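PDB 6S5X: group B streptococcal R4 surface protein from Streptococcus agalactiae, which is a cell-wall-anchored surface protein implicated in infection, this piece being its most N-terminal Rib domain, with an immunoglobulin-type fold. Local coordinates for residues 54-59 with 74-79. Residues are numbered along the deposited sequence; the frame is centred on the assembly and turned at random.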
loop_
_atom_site.group_PDB
_atom_site.type_symbol
_atom_site.label_atom_id
_atom_site.label_comp_id
_atom_site.label_asym_id
_atom_site.label_seq_id
_atom_site.Cartn_x
_atom_site.Cartn_y
_atom_site.Cartn_z
ATOM N N PRO A 54 -13.566 -10.210 11.558
ATOM C CA PRO A 54 -13.949 -9.876 10.187
ATOM C C PRO A 54 -14.408 -8.431 10.068
ATOM O O PRO A 54 -14.852 -7.805 11.032
ATOM C CB PRO A 54 -15.093 -10.854 9.891
ATOM C CG PRO A 54 -15.696 -11.170 11.260
ATOM C CD PRO A 54 -14.530 -11.130 12.209
ATOM N N GLY A 55 -14.283 -7.902 8.864
ATOM C CA GLY A 55 -14.733 -6.552 8.574
ATOM C C GLY A 55 -13.891 -5.913 7.495
ATOM O O GLY A 55 -12.859 -6.441 7.079
ATOM N N ASP A 56 -14.355 -4.744 7.044
ATOM C CA ASP A 56 -13.617 -3.903 6.102
ATOM C C ASP A 56 -12.684 -2.996 6.899
ATOM O O ASP A 56 -13.132 -2.112 7.627
ATOM C CB ASP A 56 -14.577 -3.080 5.245
ATOM C CG ASP A 56 -15.275 -3.900 4.161
ATOM O OD1 ASP A 56 -14.855 -5.047 3.888
ATOM O OD2 ASP A 56 -16.273 -3.400 3.600
ATOM N N LYS A 57 -11.382 -3.225 6.781
ATOM C CA LYS A 57 -10.424 -2.475 7.560
ATOM C C LYS A 57 -9.790 -1.416 6.673
ATOM O O LYS A 57 -9.089 -1.776 5.718
ATOM C CB LYS A 57 -9.340 -3.407 8.107
ATOM C CG LYS A 57 -9.847 -4.716 8.729
ATOM C CD LYS A 57 -10.747 -4.493 9.889
ATOM C CE LYS A 57 -11.222 -5.861 10.417
ATOM N NZ LYS A 57 -11.706 -5.867 11.800
ATOM N N PRO A 58 -9.950 -0.123 6.956
ATOM C CA PRO A 58 -9.219 0.876 6.174
ATOM C C PRO A 58 -7.762 0.861 6.554
ATOM O O PRO A 58 -7.408 0.647 7.720
ATOM C CB PRO A 58 -9.881 2.199 6.553
ATOM C CG PRO A 58 -10.446 1.951 7.933
ATOM C CD PRO A 58 -10.826 0.494 7.970
ATOM N N ALA A 59 -6.913 1.083 5.550
ATOM C CA ALA A 59 -5.478 1.073 5.739
ATOM C C ALA A 59 -4.864 2.090 4.796
ATOM O O ALA A 59 -5.502 2.532 3.839
ATOM C CB ALA A 59 -4.894 -0.312 5.484
ATOM N N ASP A 74 -4.880 5.221 -0.025
ATOM C CA ASP A 74 -5.900 4.705 0.879
ATOM C C ASP A 74 -6.456 3.410 0.302
ATOM O O ASP A 74 -6.893 3.381 -0.853
ATOM C CB ASP A 74 -7.037 5.716 1.063
ATOM C CG ASP A 74 -6.609 6.951 1.837
ATOM O OD1 ASP A 74 -5.907 6.800 2.858
ATOM O OD2 ASP A 74 -6.946 8.070 1.400
ATOM N N VAL A 75 -6.489 2.347 1.104
ATOM C CA VAL A 75 -7.015 1.064 0.650
ATOM C C VAL A 75 -7.899 0.448 1.730
ATOM O O VAL A 75 -8.021 0.951 2.842
ATOM C CB VAL A 75 -5.901 0.059 0.268
ATOM C CG1 VAL A 75 -4.965 0.671 -0.762
ATOM C CG2 VAL A 75 -5.129 -0.373 1.481
ATOM N N THR A 76 -8.523 -0.661 1.364
ATOM C CA THR A 76 -9.354 -1.456 2.253
ATOM C C THR A 76 -8.805 -2.874 2.284
ATOM O O THR A 76 -8.548 -3.461 1.232
ATOM C CB THR A 76 -10.803 -1.504 1.766
ATOM O OG1 THR A 76 -11.353 -0.186 1.720
ATOM C CG2 THR A 76 -11.624 -2.352 2.723
ATOM N N VAL A 77 -8.639 -3.431 3.478
ATOM C CA VAL A 77 -8.346 -4.848 3.617
ATOM C C VAL A 77 -9.599 -5.516 4.150
ATOM O O VAL A 77 -10.012 -5.246 5.286
ATOM C CB VAL A 77 -7.157 -5.099 4.540
ATOM C CG1 VAL A 77 -6.951 -6.576 4.719
ATOM C CG2 VAL A 77 -5.894 -4.492 3.936
ATOM N N LYS A 78 -10.209 -6.387 3.346
ATOM C CA LYS A 78 -11.419 -7.085 3.767
ATOM C C LYS A 78 -11.015 -8.371 4.477
ATOM O O LYS A 78 -10.274 -9.185 3.917
ATOM C CB LYS A 78 -12.329 -7.381 2.579
ATOM C CG LYS A 78 -13.657 -8.065 2.976
ATOM C CD LYS A 78 -14.534 -8.401 1.762
ATOM C CE LYS A 78 -15.827 -9.080 2.199
ATOM N NZ LYS A 78 -16.665 -9.516 1.044
ATOM N N VAL A 79 -11.439 -8.519 5.728
ATOM C CA VAL A 79 -11.138 -9.700 6.534
ATOM C C VAL A 79 -12.405 -10.526 6.633
ATOM O O VAL A 79 -13.466 -10.006 6.999
ATOM C CB VAL A 79 -10.619 -9.334 7.933
ATOM C CG1 VAL A 79 -10.233 -10.600 8.686
ATOM C CG2 VAL A 79 -9.441 -8.370 7.800
HETATM O O HOH W 1 -7.138 4.608 4.876
#
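G55, K57 and A59 pair with V79, V77 and V75 through three antiparallel hydrogen-bonded pairs, the two short strands running at 151° to each other. The ladder has six N-H...O bonds of ordinary length, V77 N to K57 O being 2.8 Å. P58, whose ring nitrogen carries no hydrogen, sits in a non-hydrogen-bonded pair with T76 and so costs the ladder no bond; its CA lies 3.5 Å from V75 O, and T76 CA makes a like CA-H...O contact with K57 O.

On the face of K57, A59, V75, V77 and V79, the lysine's aliphatic chain packs on V79. Its CG sits beside the backbone N, and a bend at chi2 (-61°) takes the chain obliquely across V79, with K57 CG 3.8 Å from V79 CG2. K57 NZ hydrogen-bonds to T53 O, in the loop leading into the strand. A59 CB meets V75 CG2 at 4.0 Å, while V77 and V79 also touch V19 of strand 17-20. At the phi of G55, 149°, a side chain would collide with the carbonyl O of P54, so the site suits glycine.

On the face of D56, P58, T76 and K78, D56 and K78 lie side by side. The carboxylate touches the lysine's aliphatic part, D56 OD1 to K78 CG at 3.4 Å; K78 extends past it, and its NZ stays 5.6 Å from D56 OD1, no salt bridge. Near A59 a water donates to both A59 O and D74 OD1, and D74 also forms a salt bridge with K60.

The pairing zips together the central hairpin of the Rib domain's sheet, strands 55-64 and 70-80. Backbone bonds supply its regular polar grip, side chains add mainly aliphatic contact, and the opposite charges of D56 and K78 probably attract only loosely.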